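Local coordinates for RNA-binding protein 12 (Homo sapiens, PDB 2EK1) that probably binds RNA through its RNA recognition motif, here a domain that pairs with a second copy of itself in a dimer, at residues P15-V20 and E59-F64; Q21-T26 and R80-R85; V27-I32 and V46-N51; D34-Y39 and I75-R80. All coordinates share one frame; numbering follows the deposited sequence.

Overall arrangement
Four contacts tie together one RNA recognition motif domain, a beta-alpha-beta-beta-alpha-beta fold with an antiparallel sheet backed by two helices. Contact 1 joins strands 16-21 and 59-64 at the middle of that sheet and is the one held by backbone hydrogen bonds across its segments. Contact 3, fully buried and wholly aliphatic, presses the start of helix 29-35 against V46 and L48, at and beside strand 47-50, the outermost strand of this chain. Contact 4, nearer the surface, joins the end of the same helix to the end of helix 67-77 with aromatic packing and a tyrosine-aspartate pair. Contact 2 is a partly buried loop-to-hairpin contact, mixing proline-isoleucine packing with an asparagine oxygen over an arginine guanidinium.

Contact 1 (P15-V20 and E59-F64); sequences PTVIKV and EAMVAF
I18 and F64 meet on the helix-facing side of two antiparallel strands, 16-20 and 59-64, whose backbones are joined by six hydrogen bonds. The I18 side chain can be followed outward. Its CB carries CG1 into the cramped position between backbone N and carbonyl carbon (chi1 65°), from where CG1 lies 3.8 Å from V62 CG1, the two side chains running side by side in the same direction. CG1 also sits in the plane of the F64 ring, at its edge. CG2, the other branch, reaches F64 CE2 at 4.0 Å, and the terminal CD1 touches both F64 CE2, at 3.7 Å, and V62 CG1, at 4.0 Å. In the backbone, I18 N donates to V62 O over 2.8 Å with an N-H...O angle of 165°. On the other face V17 CG1 meets the selenomethionine methyl M61 CE at 3.7 Å, the two chains crossing at a slant, while V17 CG2 packs on A63 CB. I18 also touches V74 of helix 67-77, and F64 touches A73. This pairing of the first and third strands, with one face turned to the helices, forms the centre of the RNA recognition motif sheet.

Contact 2 (Q21-T26 and R80-R85); sequences QNMPFT and RPIGSR
P24 and I82 meet where the loop after the first strand of the RNA recognition motif fold runs beside the hairpin that joins strands 81-82 and 85-90. The two side chains cross at about a right angle, with P24 CD 3.6 Å from I82 CG2. That branch of I82 stands opposite the backbone N, beside the carbonyl carbon, while CG1 takes the place beside N (chi1 -82°) and carries CD1 to M23 CG, a looser contact at 4.4 Å. A type II' turn from I82 to R85 brings the arginine back over the loop. R85 CB lies 3.4 Å from N22 O; the bend at chi2 then brings CD to 3.8 Å from P24 CB, and the bend at chi3 turns the guanidinium toward N22. N22 swings its CG away from its own N (chi1 -156°), which sends its amide to the guanidinium at 59° between the planes. Its ND2 is hydrogen-bonded to the backbone O of K86, a tie that helps fix the amide's rotation. With an alanine here the amide is gone, which would probably leave the K86 carbonyl without this donor and the R85 guanidinium without the oxygen over its face. N22 OD1 is offset toward the rim of that face, 2.9 Å from R85 NH1 at an angle too poor for a hydrogen bond.

Contact 3 (V27-I32 and V46-N51); sequences VSIDEI and VCLKYN
I29 and I32 of the helix pack on V46 and L48, next to C47, which is joined by a disulfide to C47 of the second subunit. The nearest approaches are all between methyl groups. The closest is I32 CD1 to L48 CD2 at 3.5 Å, the two side chains running antiparallel past one another. I32 keeps CG1 beside its backbone N, and with chi2 near 169° the chain runs out extended, bringing CD1 within 3.9 Å of V46 CG1 as well. I29 differs in its second torsion: chi2 of -60° folds the chain, and its CD1 rests 3.9 Å from V46 CG1 and 4.2 Å from L48 CD1. V46 CG1 is thus touched by the ends of both isoleucines, while V46 CG2 faces I32 CG2. The helix start that presents them is closed by a capping box. S28 OG, at the N-cap, accepts from E31 N over 3.0 Å in a nearly straight bond, and S28 N returns a bond to E31 OE2, which it meets from above the carboxylate plane. M23 and V62 continue the apolar layer around I32. Residues 47-49 pair antiparallel with a strand of the second subunit, so helix 29-35 packs at and beside the outermost strand of this chain, through which the sheet runs on into the dimer partner.

Contact 4 (D34-Y39 and I75-R80); sequences DFFYGY and IDLNDR
The two helices of the RNA recognition motif fold, 29-35 and 67-77, meet at their C-terminal ends, where L77 is set among three aromatic rings. L77 CD1 lies over one face of the Y39 ring, 3.9 Å from its centroid and 19° off the normal, a CH-pi contact. The same methyl also packs 3.6 Å from F36 CD2. The Y39 hydroxyl goes on to D76, with OH 2.8 Å from OD1; OD1 lies at the edge of the ring, near its plane, and the carboxylate is turned 75° from that plane. A phenylalanine in place of Y39 lacks the hydroxyl and would probably leave D76 OD1 without this partner at the helix end. F35 stretches its CG opposite the backbone N (chi1 -177°), which carries the ring past L77: CE2 is 3.6 Å from L77 CB, and L77 O sits at the ring's edge, 3.4 Å from CZ. R80 CB adds a contact to F35 CE1. Each segment turns sharply after its helix in a type II turn, F36-Y39 and L77-R80. Beneath the helix ends the sheet takes up the packing: F36 rests on I18 and V20 of strand 16-21 and, with L77, on L89 of strand 85-90, while F35 touches V87 of the same strand.

Contact 1 (P15-V20 and E59-F64)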
loop_
_atom_site.group_PDB
_atom_site.type_symbol
_atom_site.label_atom_id
_atom_site.label_comp_id
_atom_site.label_asym_id
_atom_site.label_seq_id
_atom_site.Cartn_x
_atom_site.Cartn_y
_atom_site.Cartn_z
ATOM N N PRO A 15 -3.660 13.417 7.164
ATOM C CA PRO A 15 -3.993 12.458 6.034
ATOM C C PRO A 15 -4.301 11.120 6.681
ATOM O O PRO A 15 -3.507 10.605 7.472
ATOM C CB PRO A 15 -2.773 12.357 5.147
ATOM C CG PRO A 15 -1.720 12.560 6.163
ATOM C CD PRO A 15 -2.215 13.688 7.121
ATOM N N THR A 16 -5.465 10.556 6.377
ATOM C CA THR A 16 -5.812 9.320 7.058
ATOM C C THR A 16 -5.949 8.272 6.008
ATOM O O THR A 16 -6.551 8.521 4.959
ATOM C CB THR A 16 -7.066 9.550 7.859
ATOM O OG1 THR A 16 -8.095 9.986 6.982
ATOM C CG2 THR A 16 -6.805 10.712 8.828
ATOM N N VAL A 17 -5.412 7.120 6.314
ATOM C CA VAL A 17 -5.395 6.044 5.336
ATOM C C VAL A 17 -6.427 5.000 5.647
ATOM O O VAL A 17 -6.610 4.600 6.813
ATOM C CB VAL A 17 -3.985 5.313 5.319
ATOM C CG1 VAL A 17 -4.071 4.044 4.492
ATOM C CG2 VAL A 17 -2.904 6.230 4.927
ATOM N N ILE A 18 -7.133 4.555 4.635
ATOM C CA ILE A 18 -8.088 3.479 4.887
ATOM C C ILE A 18 -7.651 2.212 4.078
ATOM O O ILE A 18 -6.841 2.271 3.205
ATOM C CB ILE A 18 -9.508 3.839 4.359
ATOM C CG1 ILE A 18 -9.439 3.946 2.816
ATOM C CG2 ILE A 18 -10.035 5.197 5.029
ATOM C CD1 ILE A 18 -10.815 3.839 2.113
ATOM N N LYS A 19 -8.277 1.102 4.356
ATOM C CA LYS A 19 -8.046 -0.121 3.638
ATOM C C LYS A 19 -9.242 -0.455 2.804
ATOM O O LYS A 19 -10.417 -0.224 3.192
ATOM C CB LYS A 19 -7.762 -1.256 4.607
ATOM C CG LYS A 19 -6.395 -1.175 5.143
ATOM C CD LYS A 19 -6.019 -2.519 5.920
ATOM C CE LYS A 19 -6.997 -3.710 5.635
ATOM N NZ LYS A 19 -6.950 -4.604 6.903
ATOM N N VAL A 20 -8.949 -1.069 1.659
ATOM C CA VAL A 20 -9.938 -1.494 0.673
ATOM C C VAL A 20 -9.630 -2.948 0.442
ATOM O O VAL A 20 -8.459 -3.326 0.251
ATOM C CB VAL A 20 -9.706 -0.662 -0.614
ATOM C CG1 VAL A 20 -10.756 -0.958 -1.691
ATOM C CG2 VAL A 20 -9.718 0.872 -0.238
ATOM N N GLU A 59 -6.485 -6.154 -2.347
ATOM C CA GLU A 59 -6.453 -5.173 -1.257
ATOM C C GLU A 59 -5.664 -3.922 -1.628
ATOM O O GLU A 59 -4.739 -3.990 -2.454
ATOM C CB GLU A 59 -5.854 -5.815 0.019
ATOM C CG GLU A 59 -6.728 -6.941 0.574
ATOM C CD GLU A 59 -6.218 -7.619 1.831
ATOM O OE1 GLU A 59 -5.273 -7.118 2.493
ATOM O OE2 GLU A 59 -6.809 -8.674 2.150
ATOM N N ALA A 60 -5.980 -2.803 -0.980
ATOM C CA ALA A 60 -5.303 -1.534 -1.266
ATOM C C ALA A 60 -5.406 -0.617 -0.041
ATOM O O ALA A 60 -6.169 -0.911 0.886
ATOM C CB ALA A 60 -5.929 -0.915 -2.387
HETATM N N MSE A 61 -4.614 0.422 -0.026
HETATM C CA MSE A 61 -4.579 1.426 1.019
HETATM C C MSE A 61 -4.764 2.641 0.138
HETATM O O MSE A 61 -4.222 2.714 -0.997
HETATM C CB MSE A 61 -3.211 1.490 1.697
HETATM C CG MSE A 61 -2.757 0.167 2.278
HETATM SE SE MSE A 61 -1.071 0.415 3.187
HETATM C CE MSE A 61 -2.022 0.968 4.773
ATOM N N VAL A 62 -5.516 3.586 0.665
ATOM C CA VAL A 62 -5.839 4.794 -0.051
ATOM C C VAL A 62 -5.973 5.905 1.046
ATOM O O VAL A 62 -6.369 5.633 2.208
ATOM C CB VAL A 62 -7.149 4.460 -0.800
ATOM C CG1 VAL A 62 -8.216 5.357 -0.460
ATOM C CG2 VAL A 62 -6.910 4.234 -2.276
ATOM N N ALA A 63 -5.616 7.133 0.700
ATOM C CA ALA A 63 -5.648 8.199 1.721
ATOM C C ALA A 63 -6.502 9.395 1.339
ATOM O O ALA A 63 -6.724 9.645 0.213
ATOM C CB ALA A 63 -4.249 8.656 2.065
ATOM N N PHE A 64 -6.933 10.125 2.360
ATOM C CA PHE A 64 -7.783 11.275 2.211
ATOM C C PHE A 64 -7.112 12.364 3.051
ATOM O O PHE A 64 -6.372 12.079 4.049
ATOM C CB PHE A 64 -9.178 10.958 2.813
ATOM C CG PHE A 64 -9.877 9.819 2.136
ATOM C CD1 PHE A 64 -10.786 10.052 1.088
ATOM C CD2 PHE A 64 -9.599 8.539 2.483
ATOM C CE1 PHE A 64 -11.399 9.017 0.427
ATOM C CE2 PHE A 64 -10.238 7.471 1.788
ATOM C CZ PHE A 64 -11.132 7.721 0.772
#

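Contact 2 (Q21-T26 and R80-R85)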
loop_
_atom_site.group_PDB
_atom_site.type_symbol
_atom_site.label_atom_id
_atom_site.label_comp_id
_atom_site.label_asym_id
_atom_site.label_seq_id
_atom_site.Cartn_x
_atom_site.Cartn_y
_atom_site.Cartn_z
ATOM N N GLN A 21 -10.654 -3.789 0.433
ATOM C CA GLN A 21 -10.455 -5.239 0.273
ATOM C C GLN A 21 -11.569 -5.774 -0.638
ATOM O O GLN A 21 -12.627 -5.139 -0.788
ATOM C CB GLN A 21 -10.598 -5.964 1.641
ATOM C CG GLN A 21 -9.463 -5.798 2.618
ATOM C CD GLN A 21 -9.803 -6.414 3.961
ATOM O OE1 GLN A 21 -10.588 -5.855 4.717
ATOM N NE2 GLN A 21 -9.229 -7.574 4.243
ATOM N N ASN A 22 -11.325 -6.956 -1.157
ATOM C CA ASN A 22 -12.237 -7.643 -2.025
ATOM C C ASN A 22 -12.308 -7.031 -3.387
ATOM O O ASN A 22 -13.249 -7.299 -4.069
ATOM C CB ASN A 22 -13.652 -7.752 -1.423
ATOM C CG ASN A 22 -14.394 -8.929 -2.014
ATOM O OD1 ASN A 22 -13.769 -9.969 -2.376
ATOM N ND2 ASN A 22 -15.695 -8.796 -2.135
HETATM N N MSE A 23 -11.327 -6.190 -3.805
HETATM C CA MSE A 23 -11.399 -5.713 -5.180
HETATM C C MSE A 23 -11.082 -6.843 -6.195
HETATM O O MSE A 23 -10.395 -7.728 -5.859
HETATM C CB MSE A 23 -10.363 -4.620 -5.417
HETATM C CG MSE A 23 -10.511 -3.495 -4.424
HETATM SE SE MSE A 23 -9.083 -2.145 -4.833
HETATM C CE MSE A 23 -7.539 -3.208 -4.458
ATOM N N PRO A 24 -11.577 -6.782 -7.431
ATOM C CA PRO A 24 -11.201 -7.870 -8.342
ATOM C C PRO A 24 -9.745 -7.673 -8.687
ATOM O O PRO A 24 -9.154 -6.544 -8.527
ATOM C CB PRO A 24 -12.079 -7.645 -9.540
ATOM C CG PRO A 24 -12.302 -6.170 -9.562
ATOM C CD PRO A 24 -12.521 -5.850 -8.087
ATOM N N PHE A 25 -9.165 -8.778 -9.111
ATOM C CA PHE A 25 -7.781 -8.828 -9.498
ATOM C C PHE A 25 -7.459 -7.961 -10.732
ATOM O O PHE A 25 -6.335 -7.694 -10.956
ATOM C CB PHE A 25 -7.368 -10.258 -9.865
ATOM C CG PHE A 25 -7.575 -10.579 -11.368
ATOM C CD1 PHE A 25 -8.720 -11.259 -11.791
ATOM C CD2 PHE A 25 -6.584 -10.216 -12.337
ATOM C CE1 PHE A 25 -8.890 -11.595 -13.139
ATOM C CE2 PHE A 25 -6.734 -10.538 -13.700
ATOM C CZ PHE A 25 -7.894 -11.238 -14.115
ATOM N N THR A 26 -8.439 -7.589 -11.545
ATOM C CA THR A 26 -8.244 -6.730 -12.735
ATOM C C THR A 26 -8.350 -5.229 -12.426
ATOM O O THR A 26 -8.253 -4.406 -13.323
ATOM C CB THR A 26 -9.333 -6.972 -13.815
ATOM O OG1 THR A 26 -10.615 -6.538 -13.315
ATOM C CG2 THR A 26 -9.391 -8.435 -14.165
ATOM N N ARG A 80 -20.141 -1.063 -1.869
ATOM C CA ARG A 80 -20.532 -0.652 -3.223
ATOM C C ARG A 80 -19.695 -1.478 -4.158
ATOM O O ARG A 80 -18.650 -1.958 -3.786
ATOM C CB ARG A 80 -20.252 0.806 -3.479
ATOM C CG ARG A 80 -20.940 1.561 -2.438
ATOM C CD ARG A 80 -21.875 2.655 -2.970
ATOM N NE ARG A 80 -22.475 3.298 -1.778
ATOM C CZ ARG A 80 -23.271 2.672 -0.886
ATOM N NH1 ARG A 80 -23.740 3.329 0.172
ATOM N NH2 ARG A 80 -23.619 1.379 -1.040
ATOM N N PRO A 81 -20.091 -1.574 -5.398
ATOM C CA PRO A 81 -19.255 -2.421 -6.252
ATOM C C PRO A 81 -18.169 -1.792 -7.014
ATOM O O PRO A 81 -18.140 -0.563 -7.249
ATOM C CB PRO A 81 -20.274 -3.000 -7.237
ATOM C CG PRO A 81 -21.111 -1.801 -7.479
ATOM C CD PRO A 81 -21.356 -1.216 -6.076
ATOM N N ILE A 82 -17.250 -2.672 -7.401
ATOM C CA ILE A 82 -16.143 -2.347 -8.343
ATOM C C ILE A 82 -16.252 -3.594 -9.168
ATOM O O ILE A 82 -16.063 -4.713 -8.660
ATOM C CB ILE A 82 -14.767 -2.321 -7.731
ATOM C CG1 ILE A 82 -14.566 -0.972 -7.068
ATOM C CG2 ILE A 82 -13.717 -2.496 -8.868
ATOM C CD1 ILE A 82 -13.230 -0.770 -6.470
ATOM N N GLY A 83 -16.599 -3.440 -10.432
ATOM C CA GLY A 83 -16.795 -4.625 -11.252
ATOM C C GLY A 83 -17.862 -5.427 -10.549
ATOM O O GLY A 83 -18.767 -4.861 -9.998
ATOM N N SER A 84 -17.712 -6.740 -10.508
ATOM C CA SER A 84 -18.678 -7.657 -9.899
ATOM C C SER A 84 -18.497 -7.890 -8.380
ATOM O O SER A 84 -19.183 -8.732 -7.776
ATOM C CB SER A 84 -18.594 -9.014 -10.642
ATOM O OG SER A 84 -17.648 -9.921 -10.051
ATOM N N ARG A 85 -17.584 -7.151 -7.743
ATOM C CA ARG A 85 -17.428 -7.397 -6.325
ATOM C C ARG A 85 -17.805 -6.232 -5.452
ATOM O O ARG A 85 -17.574 -5.106 -5.816
ATOM C CB ARG A 85 -15.992 -7.782 -6.035
ATOM C CG ARG A 85 -15.672 -9.186 -6.474
ATOM C CD ARG A 85 -14.232 -9.346 -6.902
ATOM N NE ARG A 85 -13.450 -10.143 -5.968
ATOM C CZ ARG A 85 -13.850 -11.251 -5.333
ATOM N NH1 ARG A 85 -13.017 -11.869 -4.499
ATOM N NH2 ARG A 85 -15.061 -11.732 -5.482
#

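Contact 3 (V27-I32 and V46-N51)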
loop_
_atom_site.group_PDB
_atom_site.type_symbol
_atom_site.label_atom_id
_atom_site.label_comp_id
_atom_site.label_asym_id
_atom_site.label_seq_id
_atom_site.Cartn_x
_atom_site.Cartn_y
_atom_site.Cartn_z
ATOM N N VAL A 27 -8.584 -4.869 -11.166
ATOM C CA VAL A 27 -8.765 -3.487 -10.846
ATOM C C VAL A 27 -7.580 -2.571 -11.321
ATOM O O VAL A 27 -6.421 -2.986 -11.352
ATOM C CB VAL A 27 -9.034 -3.300 -9.299
ATOM C CG1 VAL A 27 -7.778 -3.514 -8.503
ATOM C CG2 VAL A 27 -9.619 -1.928 -9.002
ATOM N N SER A 28 -7.879 -1.332 -11.673
ATOM C CA SER A 28 -6.828 -0.426 -12.048
ATOM C C SER A 28 -6.828 0.747 -11.094
ATOM O O SER A 28 -7.829 0.993 -10.440
ATOM C CB SER A 28 -7.147 0.092 -13.447
ATOM O OG SER A 28 -8.308 0.905 -13.335
ATOM N N ILE A 29 -5.734 1.517 -11.066
ATOM C CA ILE A 29 -5.700 2.720 -10.282
ATOM C C ILE A 29 -6.895 3.623 -10.706
ATOM O O ILE A 29 -7.573 4.171 -9.845
ATOM C CB ILE A 29 -4.445 3.471 -10.548
ATOM C CG1 ILE A 29 -3.292 2.467 -10.297
ATOM C CG2 ILE A 29 -4.344 4.784 -9.711
ATOM C CD1 ILE A 29 -3.250 1.908 -8.883
ATOM N N ASP A 30 -7.202 3.717 -11.997
ATOM C CA ASP A 30 -8.338 4.585 -12.395
ATOM C C ASP A 30 -9.679 4.156 -11.778
ATOM O O ASP A 30 -10.416 4.992 -11.312
ATOM C CB ASP A 30 -8.432 4.654 -13.918
ATOM C CG ASP A 30 -7.337 5.514 -14.491
ATOM O OD1 ASP A 30 -7.150 6.640 -13.973
ATOM O OD2 ASP A 30 -6.652 5.070 -15.434
ATOM N N GLU A 31 -9.971 2.863 -11.815
ATOM C CA GLU A 31 -11.186 2.312 -11.227
ATOM C C GLU A 31 -11.266 2.596 -9.749
ATOM O O GLU A 31 -12.390 2.794 -9.222
ATOM C CB GLU A 31 -11.297 0.799 -11.491
ATOM C CG GLU A 31 -11.529 0.484 -12.993
ATOM C CD GLU A 31 -11.394 -1.013 -13.335
ATOM O OE1 GLU A 31 -11.901 -1.411 -14.415
ATOM O OE2 GLU A 31 -10.773 -1.787 -12.571
ATOM N N ILE A 32 -10.099 2.644 -9.069
ATOM C CA ILE A 32 -10.106 2.955 -7.659
ATOM C C ILE A 32 -10.431 4.402 -7.482
ATOM O O ILE A 32 -11.238 4.803 -6.577
ATOM C CB ILE A 32 -8.730 2.596 -6.988
ATOM C CG1 ILE A 32 -8.598 1.044 -6.873
ATOM C CG2 ILE A 32 -8.687 3.138 -5.591
ATOM C CD1 ILE A 32 -7.250 0.566 -6.496
ATOM N N VAL A 46 -2.660 5.852 -3.767
ATOM C CA VAL A 46 -3.121 4.455 -3.839
ATOM C C VAL A 46 -1.926 3.460 -3.840
ATOM O O VAL A 46 -0.962 3.675 -4.608
ATOM C CB VAL A 46 -3.868 4.180 -5.146
ATOM C CG1 VAL A 46 -4.307 2.711 -5.192
ATOM C CG2 VAL A 46 -5.098 5.107 -5.296
ATOM N N CYS A 47 -1.982 2.405 -3.020
ATOM C CA CYS A 47 -0.916 1.352 -3.119
ATOM C C CYS A 47 -1.718 0.067 -3.163
ATOM O O CYS A 47 -2.716 -0.023 -2.491
ATOM C CB CYS A 47 0.090 1.400 -1.939
ATOM S SG CYS A 47 -0.594 0.703 -0.470
ATOM N N LEU A 48 -1.286 -0.909 -3.947
ATOM C CA LEU A 48 -1.958 -2.139 -4.137
ATOM C C LEU A 48 -1.111 -3.205 -3.498
ATOM O O LEU A 48 0.142 -3.232 -3.719
ATOM C CB LEU A 48 -2.041 -2.488 -5.616
ATOM C CG LEU A 48 -2.858 -1.573 -6.571
ATOM C CD1 LEU A 48 -2.821 -2.157 -7.961
ATOM C CD2 LEU A 48 -4.373 -1.409 -6.146
ATOM N N LYS A 49 -1.768 -4.124 -2.775
ATOM C CA LYS A 49 -1.017 -5.162 -2.136
ATOM C C LYS A 49 -0.813 -6.392 -3.045
ATOM O O LYS A 49 -1.659 -6.723 -3.853
ATOM C CB LYS A 49 -1.710 -5.574 -0.810
ATOM C CG LYS A 49 -1.558 -4.516 0.252
ATOM C CD LYS A 49 -2.429 -4.818 1.535
ATOM C CE LYS A 49 -1.932 -3.933 2.594
ATOM N NZ LYS A 49 -2.742 -4.114 3.790
ATOM N N TYR A 50 0.331 -7.054 -2.872
ATOM C CA TYR A 50 0.588 -8.265 -3.680
ATOM C C TYR A 50 1.160 -9.324 -2.733
ATOM O O TYR A 50 1.961 -9.011 -1.872
ATOM C CB TYR A 50 1.626 -7.971 -4.802
ATOM C CG TYR A 50 1.142 -7.023 -5.864
ATOM C CD1 TYR A 50 1.185 -5.643 -5.653
ATOM C CD2 TYR A 50 0.650 -7.510 -7.074
ATOM C CE1 TYR A 50 0.753 -4.747 -6.647
ATOM C CE2 TYR A 50 0.188 -6.645 -8.084
ATOM C CZ TYR A 50 0.255 -5.268 -7.859
ATOM O OH TYR A 50 -0.147 -4.442 -8.885
ATOM N N ASN A 51 0.774 -10.558 -2.879
ATOM C CA ASN A 51 1.348 -11.590 -2.021
ATOM C C ASN A 51 2.792 -11.898 -2.375
ATOM O O ASN A 51 3.425 -11.283 -3.278
ATOM C CB ASN A 51 0.535 -12.908 -2.104
ATOM C CG ASN A 51 0.330 -13.363 -3.521
ATOM O OD1 ASN A 51 1.213 -13.215 -4.381
ATOM N ND2 ASN A 51 -0.836 -13.902 -3.797
#

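Contact 4 (D34-Y39 and I75-R80)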
loop_
_atom_site.group_PDB
_atom_site.type_symbol
_atom_site.label_atom_id
_atom_site.label_comp_id
_atom_site.label_asym_id
_atom_site.label_seq_id
_atom_site.Cartn_x
_atom_site.Cartn_y
_atom_site.Cartn_z
ATOM N N ASP A 34 -12.015 6.271 -9.671
ATOM C CA ASP A 34 -13.443 6.437 -10.004
ATOM C C ASP A 34 -14.316 6.006 -8.811
ATOM O O ASP A 34 -15.205 6.723 -8.440
ATOM C CB ASP A 34 -13.839 5.598 -11.221
ATOM C CG ASP A 34 -13.299 6.149 -12.549
ATOM O OD1 ASP A 34 -12.623 7.218 -12.548
ATOM O OD2 ASP A 34 -13.536 5.469 -13.602
ATOM N N PHE A 35 -14.062 4.853 -8.196
ATOM C CA PHE A 35 -14.870 4.417 -7.049
ATOM C C PHE A 35 -14.965 5.533 -5.992
ATOM O O PHE A 35 -16.018 5.728 -5.381
ATOM C CB PHE A 35 -14.231 3.168 -6.411
ATOM C CG PHE A 35 -15.023 2.580 -5.258
ATOM C CD1 PHE A 35 -16.067 1.746 -5.499
ATOM C CD2 PHE A 35 -14.656 2.822 -3.924
ATOM C CE1 PHE A 35 -16.763 1.149 -4.429
ATOM C CE2 PHE A 35 -15.330 2.230 -2.859
ATOM C CZ PHE A 35 -16.403 1.384 -3.127
ATOM N N PHE A 36 -13.866 6.242 -5.714
ATOM C CA PHE A 36 -13.960 7.271 -4.720
ATOM C C PHE A 36 -14.300 8.640 -5.303
ATOM O O PHE A 36 -14.036 9.655 -4.663
ATOM C CB PHE A 36 -12.672 7.377 -3.876
ATOM C CG PHE A 36 -12.419 6.189 -3.036
ATOM C CD1 PHE A 36 -11.558 5.146 -3.475
ATOM C CD2 PHE A 36 -13.131 6.009 -1.823
ATOM C CE1 PHE A 36 -11.384 3.951 -2.747
ATOM C CE2 PHE A 36 -12.960 4.777 -1.047
ATOM C CZ PHE A 36 -12.085 3.741 -1.515
ATOM N N TYR A 37 -14.917 8.634 -6.485
ATOM C CA TYR A 37 -15.281 9.901 -7.173
ATOM C C TYR A 37 -16.273 10.648 -6.307
ATOM O O TYR A 37 -17.264 10.095 -5.813
ATOM C CB TYR A 37 -15.866 9.632 -8.592
ATOM C CG TYR A 37 -16.238 10.914 -9.398
ATOM C CD1 TYR A 37 -17.544 11.433 -9.357
ATOM C CD2 TYR A 37 -15.268 11.617 -10.150
ATOM C CE1 TYR A 37 -17.892 12.655 -10.043
ATOM C CE2 TYR A 37 -15.600 12.826 -10.838
ATOM C CZ TYR A 37 -16.937 13.336 -10.756
ATOM O OH TYR A 37 -17.282 14.561 -11.321
ATOM N N GLY A 38 -15.970 11.893 -6.046
ATOM C CA GLY A 38 -16.890 12.643 -5.248
ATOM C C GLY A 38 -16.411 12.572 -3.826
ATOM O O GLY A 38 -17.022 13.210 -2.927
ATOM N N TYR A 39 -15.352 11.813 -3.552
ATOM C CA TYR A 39 -14.919 11.811 -2.152
ATOM C C TYR A 39 -13.550 12.381 -1.787
ATOM O O TYR A 39 -13.124 12.242 -0.664
ATOM C CB TYR A 39 -15.113 10.396 -1.486
ATOM C CG TYR A 39 -16.541 10.025 -1.122
ATOM C CD1 TYR A 39 -17.008 10.105 0.197
ATOM C CD2 TYR A 39 -17.435 9.726 -2.117
ATOM C CE1 TYR A 39 -18.371 9.911 0.514
ATOM C CE2 TYR A 39 -18.796 9.553 -1.850
ATOM C CZ TYR A 39 -19.279 9.661 -0.527
ATOM O OH TYR A 39 -20.675 9.630 -0.357
ATOM N N ILE A 75 -18.086 5.080 5.438
ATOM C CA ILE A 75 -19.493 4.869 5.657
ATOM C C ILE A 75 -20.327 4.736 4.415
ATOM O O ILE A 75 -21.046 3.764 4.244
ATOM C CB ILE A 75 -20.113 6.006 6.532
ATOM C CG1 ILE A 75 -19.484 5.908 7.936
ATOM C CG2 ILE A 75 -21.656 5.833 6.533
ATOM C CD1 ILE A 75 -19.845 7.089 8.884
ATOM N N ASP A 76 -20.155 5.672 3.490
ATOM C CA ASP A 76 -20.996 5.730 2.319
ATOM C C ASP A 76 -20.671 4.745 1.228
ATOM O O ASP A 76 -21.601 4.363 0.513
ATOM C CB ASP A 76 -20.974 7.143 1.696
ATOM C CG ASP A 76 -21.572 8.220 2.627
ATOM O OD1 ASP A 76 -21.289 9.404 2.364
ATOM O OD2 ASP A 76 -22.300 7.872 3.597
ATOM N N LEU A 77 -19.407 4.307 1.126
ATOM C CA LEU A 77 -18.995 3.379 0.032
ATOM C C LEU A 77 -18.780 1.935 0.376
ATOM O O LEU A 77 -18.581 1.184 -0.542
ATOM C CB LEU A 77 -17.701 3.877 -0.694
ATOM C CG LEU A 77 -17.991 5.350 -1.171
ATOM C CD1 LEU A 77 -16.737 6.156 -1.503
ATOM C CD2 LEU A 77 -18.987 5.367 -2.376
ATOM N N ASN A 78 -18.807 1.557 1.648
ATOM C CA ASN A 78 -18.610 0.144 2.025
ATOM C C ASN A 78 -19.702 -0.648 1.334
ATOM O O ASN A 78 -20.852 -0.221 1.322
ATOM C CB ASN A 78 -18.710 -0.070 3.542
ATOM C CG ASN A 78 -18.336 -1.466 3.947
ATOM O OD1 ASN A 78 -17.254 -1.938 3.630
ATOM N ND2 ASN A 78 -19.244 -2.149 4.637
ATOM N N ASP A 79 -19.310 -1.787 0.750
ATOM C CA ASP A 79 -20.215 -2.661 0.027
ATOM C C ASP A 79 -20.655 -2.182 -1.356
ATOM O O ASP A 79 -21.471 -2.859 -1.970
ATOM C CB ASP A 79 -21.455 -3.066 0.877
ATOM C CG ASP A 79 -21.121 -4.161 1.944
ATOM O OD1 ASP A 79 -20.111 -4.869 1.795
ATOM O OD2 ASP A 79 -21.884 -4.354 2.919
ATOM N N ARG A 80 -20.141 -1.063 -1.869
ATOM C CA ARG A 80 -20.532 -0.652 -3.223
ATOM C C ARG A 80 -19.695 -1.478 -4.158
ATOM O O ARG A 80 -18.650 -1.958 -3.786
ATOM C CB ARG A 80 -20.252 0.806 -3.479
ATOM C CG ARG A 80 -20.940 1.561 -2.438
ATOM C CD ARG A 80 -21.875 2.655 -2.970
ATOM N NE ARG A 80 -22.475 3.298 -1.778
ATOM C CZ ARG A 80 -23.271 2.672 -0.886
ATOM N NH1 ARG A 80 -23.740 3.329 0.172
ATOM N NH2 ARG A 80 -23.619 1.379 -1.040
#